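Local coordinates for protein cysteine protease-like virA (Shigella flexneri, PDB 3EB8) that serves as a secreted virulence effector needed for bacterial entry into epithelial cells and spread within and between them, although its reported alpha-tubulin protease activity is disputed, at residues Y129-V140 with S335-E345; D225-A235 with Y325-P333. One frame throughout, in Å; residues are numbered along the deposited sequence.

Contact 1 of 2, residues Y129-V140 with S335-E345; sequences YFHVKDTDFNSV and SEGLRNAIPPE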
loop_
_atom_site.group_PDB
_atom_site.type_symbol
_atom_site.label_atom_id
_atom_site.label_comp_id
_atom_site.label_asym_id
_atom_site.label_seq_id
_atom_site.Cartn_x
_atom_site.Cartn_y
_atom_site.Cartn_z
ATOM N N TYR A 129 18.593 2.040 -8.151
ATOM C CA TYR A 129 17.413 2.893 -8.263
ATOM C C TYR A 129 17.626 3.949 -9.335
ATOM O O TYR A 129 18.742 4.391 -9.570
ATOM C CB TYR A 129 17.085 3.551 -6.922
ATOM C CG TYR A 129 18.225 4.352 -6.384
ATOM C CD1 TYR A 129 18.427 5.673 -6.786
ATOM C CD2 TYR A 129 19.130 3.791 -5.488
ATOM C CE1 TYR A 129 19.498 6.419 -6.300
ATOM C CE2 TYR A 129 20.204 4.529 -4.994
ATOM C CZ TYR A 129 20.378 5.836 -5.406
ATOM O OH TYR A 129 21.435 6.562 -4.922
ATOM N N PHE A 130 16.540 4.337 -9.987
ATOM C CA PHE A 130 16.577 5.372 -11.006
ATOM C C PHE A 130 16.787 6.740 -10.386
ATOM O O PHE A 130 16.388 6.976 -9.244
ATOM C CB PHE A 130 15.266 5.389 -11.794
ATOM C CG PHE A 130 14.997 4.128 -12.551
ATOM C CD1 PHE A 130 16.015 3.483 -13.245
ATOM C CD2 PHE A 130 13.718 3.591 -12.589
ATOM C CE1 PHE A 130 15.760 2.307 -13.949
ATOM C CE2 PHE A 130 13.452 2.423 -13.299
ATOM C CZ PHE A 130 14.468 1.779 -13.977
ATOM N N HIS A 131 17.402 7.648 -11.142
ATOM C CA HIS A 131 17.521 9.034 -10.712
ATOM C C HIS A 131 16.220 9.780 -10.957
ATOM O O HIS A 131 15.410 9.365 -11.787
ATOM C CB HIS A 131 18.647 9.735 -11.466
ATOM C CG HIS A 131 19.998 9.153 -11.205
ATOM N ND1 HIS A 131 20.806 8.660 -12.210
ATOM C CD2 HIS A 131 20.683 8.977 -10.051
ATOM C CE1 HIS A 131 21.934 8.213 -11.685
ATOM N NE2 HIS A 131 21.883 8.391 -10.375
ATOM N N VAL A 132 16.018 10.880 -10.243
ATOM C CA VAL A 132 14.915 11.786 -10.539
ATOM C C VAL A 132 15.026 12.265 -11.978
ATOM O O VAL A 132 16.111 12.647 -12.432
ATOM C CB VAL A 132 14.944 13.016 -9.624
ATOM C CG1 VAL A 132 13.801 13.958 -9.948
ATOM C CG2 VAL A 132 14.892 12.588 -8.152
ATOM N N LYS A 133 13.911 12.243 -12.695
ATOM C CA LYS A 133 13.856 12.776 -14.044
ATOM C C LYS A 133 12.830 13.904 -14.100
ATOM O O LYS A 133 11.899 13.939 -13.300
ATOM C CB LYS A 133 13.503 11.668 -15.036
ATOM C CG LYS A 133 14.546 10.561 -15.119
ATOM C CD LYS A 133 14.026 9.396 -15.944
ATOM C CE LYS A 133 14.954 8.189 -15.861
ATOM N NZ LYS A 133 14.317 6.966 -16.444
ATOM N N ASP A 134 13.018 14.823 -15.042
ATOM C CA ASP A 134 12.138 15.977 -15.206
ATOM C C ASP A 134 10.695 15.577 -15.454
ATOM O O ASP A 134 9.795 16.407 -15.340
ATOM C CB ASP A 134 12.601 16.833 -16.390
ATOM C CG ASP A 134 13.884 17.552 -16.107
ATOM O OD1 ASP A 134 14.349 17.476 -14.947
ATOM O OD2 ASP A 134 14.427 18.194 -17.035
ATOM N N THR A 135 10.480 14.317 -15.818
ATOM C CA THR A 135 9.156 13.852 -16.186
ATOM C C THR A 135 8.414 13.219 -15.012
ATOM O O THR A 135 7.225 12.918 -15.125
ATOM C CB THR A 135 9.223 12.833 -17.344
ATOM O OG1 THR A 135 10.198 11.827 -17.047
ATOM C CG2 THR A 135 9.597 13.516 -18.657
ATOM N N ASP A 136 9.107 13.006 -13.894
ATOM C CA ASP A 136 8.487 12.371 -12.728
ATOM C C ASP A 136 7.231 13.108 -12.236
ATOM O O ASP A 136 7.247 14.325 -12.058
ATOM C CB ASP A 136 9.489 12.246 -11.584
ATOM C CG ASP A 136 10.648 11.317 -11.906
ATOM O OD1 ASP A 136 10.644 10.648 -12.962
ATOM O OD2 ASP A 136 11.571 11.254 -11.076
ATOM N N PHE A 137 6.148 12.358 -12.029
ATOM C CA PHE A 137 4.898 12.903 -11.496
ATOM C C PHE A 137 4.189 13.844 -12.462
ATOM O O PHE A 137 3.258 14.547 -12.074
ATOM C CB PHE A 137 5.113 13.599 -10.143
ATOM C CG PHE A 137 5.502 12.662 -9.044
ATOM C CD1 PHE A 137 6.844 12.458 -8.725
ATOM C CD2 PHE A 137 4.526 11.965 -8.333
ATOM C CE1 PHE A 137 7.206 11.563 -7.715
ATOM C CE2 PHE A 137 4.878 11.076 -7.319
ATOM C CZ PHE A 137 6.213 10.867 -7.017
ATOM N N ASN A 138 4.618 13.860 -13.720
ATOM C CA ASN A 138 3.946 14.682 -14.720
ATOM C C ASN A 138 2.433 14.438 -14.784
ATOM O O ASN A 138 1.651 15.377 -14.908
ATOM C CB ASN A 138 4.555 14.478 -16.112
ATOM C CG ASN A 138 5.613 15.517 -16.447
ATOM O OD1 ASN A 138 6.105 16.235 -15.566
ATOM N ND2 ASN A 138 5.975 15.602 -17.728
ATOM N N SER A 139 2.018 13.182 -14.694
ATOM C CA SER A 139 0.615 12.865 -14.900
ATOM C C SER A 139 -0.210 12.845 -13.615
ATOM O O SER A 139 -1.380 12.455 -13.645
ATOM C CB SER A 139 0.472 11.531 -15.628
ATOM O OG SER A 139 0.953 10.467 -14.835
ATOM N N VAL A 140 0.384 13.290 -12.504
ATOM C CA VAL A 140 -0.219 13.084 -11.193
ATOM C C VAL A 140 -1.629 13.670 -11.027
ATOM O O VAL A 140 -2.498 13.005 -10.476
ATOM C CB VAL A 140 0.705 13.546 -10.041
ATOM C CG1 VAL A 140 0.861 15.032 -10.047
ATOM C CG2 VAL A 140 0.150 13.087 -8.710
ATOM N N SER A 335 4.291 18.691 -9.675
ATOM C CA SER A 335 5.198 17.689 -10.192
ATOM C C SER A 335 6.663 17.984 -9.823
ATOM O O SER A 335 7.419 17.071 -9.533
ATOM C CB SER A 335 5.018 17.594 -11.703
ATOM O OG SER A 335 3.631 17.534 -11.984
ATOM N N GLU A 336 7.067 19.251 -9.842
ATOM C CA GLU A 336 8.410 19.605 -9.358
ATOM C C GLU A 336 8.555 19.299 -7.863
ATOM O O GLU A 336 9.496 18.631 -7.459
ATOM C CB GLU A 336 8.789 21.080 -9.646
ATOM C CG GLU A 336 10.157 21.467 -9.052
ATOM C CD GLU A 336 10.647 22.831 -9.464
ATOM O OE1 GLU A 336 11.554 23.380 -8.785
ATOM O OE2 GLU A 336 10.141 23.348 -10.479
ATOM N N GLY A 337 7.625 19.802 -7.056
ATOM C CA GLY A 337 7.613 19.520 -5.626
ATOM C C GLY A 337 7.696 18.026 -5.310
ATOM O O GLY A 337 8.500 17.598 -4.477
ATOM N N LEU A 338 6.873 17.237 -5.999
ATOM C CA LEU A 338 6.779 15.791 -5.779
ATOM C C LEU A 338 8.057 15.005 -6.175
ATOM O O LEU A 338 8.622 14.292 -5.355
ATOM C CB LEU A 338 5.532 15.217 -6.482
ATOM C CG LEU A 338 4.160 15.722 -6.011
ATOM C CD1 LEU A 338 2.980 14.861 -6.502
ATOM C CD2 LEU A 338 4.149 15.818 -4.505
ATOM N N ARG A 339 8.523 15.140 -7.413
ATOM C CA ARG A 339 9.710 14.406 -7.830
ATOM C C ARG A 339 10.942 14.771 -6.985
ATOM O O ARG A 339 11.817 13.938 -6.776
ATOM C CB ARG A 339 9.990 14.638 -9.307
ATOM C CG ARG A 339 10.241 16.102 -9.655
ATOM C CD ARG A 339 10.360 16.337 -11.139
ATOM N NE ARG A 339 11.120 17.552 -11.385
ATOM C CZ ARG A 339 10.650 18.622 -12.017
ATOM N NH1 ARG A 339 9.415 18.623 -12.497
ATOM N NH2 ARG A 339 11.424 19.687 -12.181
ATOM N N ASN A 340 11.016 16.012 -6.505
ATOM C CA ASN A 340 12.108 16.411 -5.616
ATOM C C ASN A 340 11.921 15.907 -4.178
ATOM O O ASN A 340 12.875 15.486 -3.549
ATOM C CB ASN A 340 12.325 17.925 -5.643
ATOM C CG ASN A 340 13.176 18.377 -6.824
ATOM O OD1 ASN A 340 14.411 18.240 -6.819
ATOM N ND2 ASN A 340 12.528 18.955 -7.823
ATOM N N ALA A 341 10.687 15.919 -3.682
ATOM C CA ALA A 341 10.392 15.420 -2.332
ATOM C C ALA A 341 10.409 13.884 -2.227
ATOM O O ALA A 341 10.796 13.339 -1.195
ATOM C CB ALA A 341 9.074 15.983 -1.819
ATOM N N ILE A 342 10.016 13.204 -3.305
ATOM C CA ILE A 342 9.854 11.744 -3.307
ATOM C C ILE A 342 10.587 11.071 -4.469
ATOM O O ILE A 342 9.947 10.549 -5.379
ATOM C CB ILE A 342 8.358 11.345 -3.419
ATOM C CG1 ILE A 342 7.477 12.328 -2.636
ATOM C CG2 ILE A 342 8.157 9.886 -2.961
ATOM C CD1 ILE A 342 6.004 12.168 -2.881
ATOM N N PRO A 343 11.933 11.113 -4.452
ATOM C CA PRO A 343 12.766 10.471 -5.473
ATOM C C PRO A 343 12.660 8.961 -5.341
ATOM O O PRO A 343 12.400 8.503 -4.239
ATOM C CB PRO A 343 14.193 10.904 -5.071
ATOM C CG PRO A 343 14.091 11.176 -3.600
ATOM C CD PRO A 343 12.765 11.886 -3.506
ATOM N N PRO A 344 12.881 8.209 -6.436
ATOM C CA PRO A 344 12.902 6.737 -6.427
ATOM C C PRO A 344 13.646 6.120 -5.228
ATOM O O PRO A 344 13.124 5.188 -4.597
ATOM C CB PRO A 344 13.623 6.396 -7.733
ATOM C CG PRO A 344 13.281 7.519 -8.639
ATOM C CD PRO A 344 13.121 8.751 -7.786
ATOM N N GLU A 345 14.834 6.634 -4.926
ATOM C CA GLU A 345 15.650 6.135 -3.827
ATOM C C GLU A 345 14.950 6.175 -2.472
ATOM O O GLU A 345 15.273 5.395 -1.587
ATOM C CB GLU A 345 16.974 6.906 -3.745
ATOM C CG GLU A 345 16.846 8.384 -4.083
ATOM C CD GLU A 345 18.180 9.039 -4.436
ATOM O OE1 GLU A 345 19.050 9.144 -3.541
ATOM O OE2 GLU A 345 18.351 9.458 -5.607
HETATM O O HOH W 1 18.201 10.898 -8.085
HETATM O O HOH W 2 11.203 11.460 -8.296
#

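Contact 2 of 2, residues D225-A235 with Y325-P333; sequences DPAFISALTSA and YLVHAGTLP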
loop_
_atom_site.group_PDB
_atom_site.type_symbol
_atom_site.label_atom_id
_atom_site.label_comp_id
_atom_site.label_asym_id
_atom_site.label_seq_id
_atom_site.Cartn_x
_atom_site.Cartn_y
_atom_site.Cartn_z
ATOM N N ASP A 225 -2.799 21.750 4.720
ATOM C CA ASP A 225 -1.377 21.492 4.748
ATOM C C ASP A 225 -0.917 21.027 3.360
ATOM O O ASP A 225 -1.252 19.934 2.924
ATOM C CB ASP A 225 -1.043 20.467 5.838
ATOM C CG ASP A 225 0.430 20.187 5.940
ATOM O OD1 ASP A 225 1.208 20.690 5.097
ATOM O OD2 ASP A 225 0.811 19.457 6.867
ATOM N N PRO A 226 -0.132 21.866 2.662
ATOM C CA PRO A 226 0.293 21.523 1.305
ATOM C C PRO A 226 1.090 20.226 1.291
ATOM O O PRO A 226 1.076 19.505 0.307
ATOM C CB PRO A 226 1.176 22.698 0.895
ATOM C CG PRO A 226 0.826 23.799 1.837
ATOM C CD PRO A 226 0.475 23.121 3.127
ATOM N N ALA A 227 1.767 19.912 2.378
ATOM C CA ALA A 227 2.518 18.678 2.401
ATOM C C ALA A 227 1.545 17.505 2.397
ATOM O O ALA A 227 1.799 16.483 1.778
ATOM C CB ALA A 227 3.442 18.617 3.610
ATOM N N PHE A 228 0.416 17.673 3.079
ATOM C CA PHE A 228 -0.609 16.650 3.069
ATOM C C PHE A 228 -1.247 16.500 1.676
ATOM O O PHE A 228 -1.430 15.388 1.184
ATOM C CB PHE A 228 -1.695 16.903 4.119
ATOM C CG PHE A 228 -2.798 15.896 4.056
ATOM C CD1 PHE A 228 -2.634 14.638 4.622
ATOM C CD2 PHE A 228 -3.964 16.169 3.348
ATOM C CE1 PHE A 228 -3.637 13.673 4.513
ATOM C CE2 PHE A 228 -4.974 15.217 3.245
ATOM C CZ PHE A 228 -4.815 13.964 3.823
ATOM N N ILE A 229 -1.588 17.619 1.048
ATOM C CA ILE A 229 -2.147 17.559 -0.299
ATOM C C ILE A 229 -1.170 16.834 -1.218
ATOM O O ILE A 229 -1.554 15.994 -2.031
ATOM C CB ILE A 229 -2.427 18.968 -0.856
ATOM C CG1 ILE A 229 -3.425 19.704 0.047
ATOM C CG2 ILE A 229 -2.916 18.882 -2.299
ATOM C CD1 ILE A 229 -4.699 18.899 0.350
ATOM N N SER A 230 0.103 17.157 -1.043
ATOM C CA SER A 230 1.173 16.576 -1.827
ATOM C C SER A 230 1.246 15.081 -1.583
ATOM O O SER A 230 1.406 14.309 -2.527
ATOM C CB SER A 230 2.510 17.252 -1.481
ATOM O OG SER A 230 2.544 18.601 -1.927
ATOM N N ALA A 231 1.111 14.677 -0.319
ATOM C CA ALA A 231 1.175 13.261 0.056
ATOM C C ALA A 231 -0.001 12.462 -0.518
ATOM O O ALA A 231 0.179 11.385 -1.100
ATOM C CB ALA A 231 1.211 13.116 1.554
ATOM N N LEU A 232 -1.207 12.995 -0.335
ATOM C CA LEU A 232 -2.420 12.390 -0.878
ATOM C C LEU A 232 -2.381 12.244 -2.411
ATOM O O LEU A 232 -2.645 11.161 -2.955
ATOM C CB LEU A 232 -3.630 13.226 -0.476
ATOM C CG LEU A 232 -4.993 12.862 -1.071
ATOM C CD1 LEU A 232 -5.396 11.419 -0.726
ATOM C CD2 LEU A 232 -6.051 13.854 -0.601
ATOM N N THR A 233 -2.054 13.332 -3.108
ATOM C CA THR A 233 -2.089 13.312 -4.573
ATOM C C THR A 233 -0.966 12.465 -5.149
ATOM O O THR A 233 -1.170 11.702 -6.076
ATOM C CB THR A 233 -2.089 14.737 -5.202
ATOM O OG1 THR A 233 -0.905 15.452 -4.827
ATOM C CG2 THR A 233 -3.314 15.518 -4.740
ATOM N N SER A 234 0.216 12.572 -4.571
ATOM C CA SER A 234 1.343 11.815 -5.082
ATOM C C SER A 234 1.061 10.318 -5.092
ATOM O O SER A 234 1.625 9.589 -5.919
ATOM C CB SER A 234 2.591 12.089 -4.252
ATOM O OG SER A 234 2.525 11.446 -2.998
ATOM N N ALA A 235 0.208 9.871 -4.169
ATOM C CA ALA A 235 -0.067 8.447 -3.980
ATOM C C ALA A 235 -0.715 7.809 -5.206
ATOM O O ALA A 235 -0.682 6.593 -5.365
ATOM C CB ALA A 235 -0.939 8.203 -2.731
ATOM N N TYR A 325 6.653 5.792 1.406
ATOM C CA TYR A 325 7.599 6.883 1.433
ATOM C C TYR A 325 7.177 7.980 2.415
ATOM O O TYR A 325 6.028 8.026 2.887
ATOM C CB TYR A 325 7.723 7.495 0.048
ATOM C CG TYR A 325 6.400 7.838 -0.566
ATOM C CD1 TYR A 325 5.856 9.096 -0.442
ATOM C CD2 TYR A 325 5.688 6.892 -1.272
ATOM C CE1 TYR A 325 4.639 9.397 -1.019
ATOM C CE2 TYR A 325 4.476 7.176 -1.843
ATOM C CZ TYR A 325 3.950 8.420 -1.724
ATOM O OH TYR A 325 2.737 8.685 -2.321
ATOM N N LEU A 326 8.119 8.880 2.679
ATOM C CA LEU A 326 7.911 10.048 3.523
ATOM C C LEU A 326 7.739 11.299 2.661
ATOM O O LEU A 326 8.487 11.515 1.707
ATOM C CB LEU A 326 9.155 10.247 4.380
ATOM C CG LEU A 326 9.022 10.405 5.882
ATOM C CD1 LEU A 326 8.386 9.155 6.478
ATOM C CD2 LEU A 326 10.408 10.620 6.447
ATOM N N VAL A 327 6.766 12.129 3.004
ATOM C CA VAL A 327 6.647 13.444 2.399
ATOM C C VAL A 327 6.958 14.516 3.437
ATOM O O VAL A 327 6.230 14.652 4.430
ATOM C CB VAL A 327 5.236 13.700 1.854
ATOM C CG1 VAL A 327 5.200 15.069 1.168
ATOM C CG2 VAL A 327 4.813 12.581 0.907
ATOM N N HIS A 328 8.036 15.269 3.205
ATOM C CA HIS A 328 8.520 16.275 4.155
ATOM C C HIS A 328 7.569 17.483 4.281
ATOM O O HIS A 328 6.791 17.789 3.374
ATOM C CB HIS A 328 9.961 16.712 3.794
ATOM C CG HIS A 328 10.039 17.733 2.697
ATOM N ND1 HIS A 328 10.394 17.416 1.401
ATOM C CD2 HIS A 328 9.795 19.066 2.700
ATOM C CE1 HIS A 328 10.362 18.506 0.653
ATOM N NE2 HIS A 328 9.997 19.521 1.417
ATOM N N ALA A 329 7.659 18.176 5.405
ATOM C CA ALA A 329 6.742 19.268 5.760
ATOM C C ALA A 329 6.557 20.403 4.750
ATOM O O ALA A 329 5.466 20.966 4.615
ATOM C CB ALA A 329 7.147 19.849 7.092
ATOM N N GLY A 330 7.613 20.794 4.059
ATOM C CA GLY A 330 7.442 21.910 3.138
ATOM C C GLY A 330 7.099 21.567 1.690
ATOM O O GLY A 330 7.250 22.424 0.807
ATOM N N THR A 331 6.648 20.338 1.427
ATOM C CA THR A 331 6.469 19.913 0.037
ATOM C C THR A 331 5.342 20.663 -0.653
ATOM O O THR A 331 4.236 20.763 -0.120
ATOM C CB THR A 331 6.150 18.395 -0.110
ATOM O OG1 THR A 331 7.165 17.607 0.516
ATOM C CG2 THR A 331 6.083 18.022 -1.588
ATOM N N LEU A 332 5.616 21.168 -1.848
ATOM C CA LEU A 332 4.594 21.854 -2.632
ATOM C C LEU A 332 3.882 20.893 -3.580
ATOM O O LEU A 332 4.522 20.058 -4.213
ATOM C CB LEU A 332 5.199 23.030 -3.406
ATOM C CG LEU A 332 5.846 24.100 -2.515
ATOM C CD1 LEU A 332 6.490 25.170 -3.376
ATOM C CD2 LEU A 332 4.837 24.694 -1.523
ATOM N N PRO A 333 2.548 21.009 -3.669
ATOM C CA PRO A 333 1.734 20.144 -4.513
ATOM C C PRO A 333 1.931 20.462 -5.999
ATOM O O PRO A 333 1.089 21.113 -6.600
ATOM C CB PRO A 333 0.295 20.475 -4.079
ATOM C CG PRO A 333 0.404 21.303 -2.883
ATOM C CD PRO A 333 1.725 21.977 -2.931
#

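Contact 1 of 2, residues Y129-V140 with S335-E345
Phe137 and Leu338 form the tight end of this contact, where a loop packs on the short helix 335-341 and the residues after it. The loop starts extended and then makes successive beta turns from Lys133 to Val140. The helix lies in the connection between the antiparallel strands 315-327 and 348-356. Phe137 has its CG opposite the carbonyl carbon (chi1 -67°), which lays the ring along the helix. Leu338 CB sits over one ring face, 3.8 Å from the centroid of the Phe137 ring, as a CH-pi contact. Ile342 O lies at the ring edge, in plane. Trp237 also meets this ring, and helix 226-234 adds Ser234 beside it. Leu338 CD1 reaches on to Val140 CG2.

Ser335 OG donates to Phe137 O over 3.0 Å, from well above the carbonyl plane. Val140 N reaches the same oxygen from the opposite face. Next along the loop, Asp136 CB lies 3.3 Å from Arg339 CB. Asp136 OD2 accepts from Lys133 N, which helps hold the carboxylate over its own turn; a water lies between this oxygen and Arg339 O.

The Arg339 and Glu345 side lies nearer the solvent, and its direct contacts are packing and charge alone. The extended Arg339 chain lays its guanidinium between the CA atoms of Glu336 and Asp134. Asp134 OD1 is 4.6 Å from Arg339 NH2, a loose pairing, too far for a salt bridge and well out of the guanidinium plane. Val132 CG2 packs 3.6 Å from Pro343 CB. At the other end of the loop, Glu345 CB lies over a face of the Tyr129 ring, 3.6 Å from its centroid. A water then joins the two segments: it donates to Glu345 OE2 at 2.9 Å and accepts from Val132 N at 3.1 Å.

Contact 2 of 2, residues D225-A235 with Y325-P333
Ser234 and Tyr325 make the hydrogen bond of this contact, in which an N-capped helix, 226-234, packs on the last residues of strand 315-327 of the mixed sheet and the turn that follows. Their hydroxyls, Ser234 OG and Tyr325 OH, are 2.9 Å apart, and either could donate. The serine oxygen comes in at the ring edge, near its plane. The helix and strand segments run roughly antiparallel, at 148°, with axes 9.0 Å apart. Small residues, Ala227, Ser230 and Ala231, let the chain come close.

Apolar contacts come next. Ala231 CB meets Val327 CG2 at 3.7 Å. The Pro333 ring fits against the helix, with its CD 3.9 Å from Pro226 CB and its CB 4.0 Å from Ile229 CG2.

Several polar groups bond within their own segment. Ser230 OG sits opposite its own carbonyl carbon (chi1 -69°), which lets it reach back and donate to Pro226 O at 2.8 Å. It also presses on Pro333 N, 3.0 Å away, which has no hydrogen to give. Asp225 OD1 caps the helix by accepting from Ala227 N, while Asp225 OD2 turns to Tyr300 OH of strand 300-312. Thr331 OG1 closes on His328 O.

Around this core, strand 300-312 brings Val302 to Ala231 and Tyr325. Helix 335-341 packs Leu338 on Ser230 and Ser234, and helix 167-176 meets Ile229 and Leu232 through Leu173.

The two contacts lie side by side, their centres 13 Å apart and on the same side of the chain's centre. Contact 2 is nested inside the loop closed by contact 1: the order is 129-140, 225-235, 325-333, 335-345. The last two are close in sequence, as helix 335-341 soon follows strand 315-327. The two contacts also touch in space. Val140 CG2 packs 3.3 Å from Thr233 O, and Ile342 CG2 packs 3.5 Å from Tyr325 CD1. The chain from the end of strand 315-327, part of the mixed sheet, through helix 335-341 thus packs against helix 226-234 and then the distant loop. That helix belongs to the region assigned to tubulin binding, so the region is built into the body of the fold here.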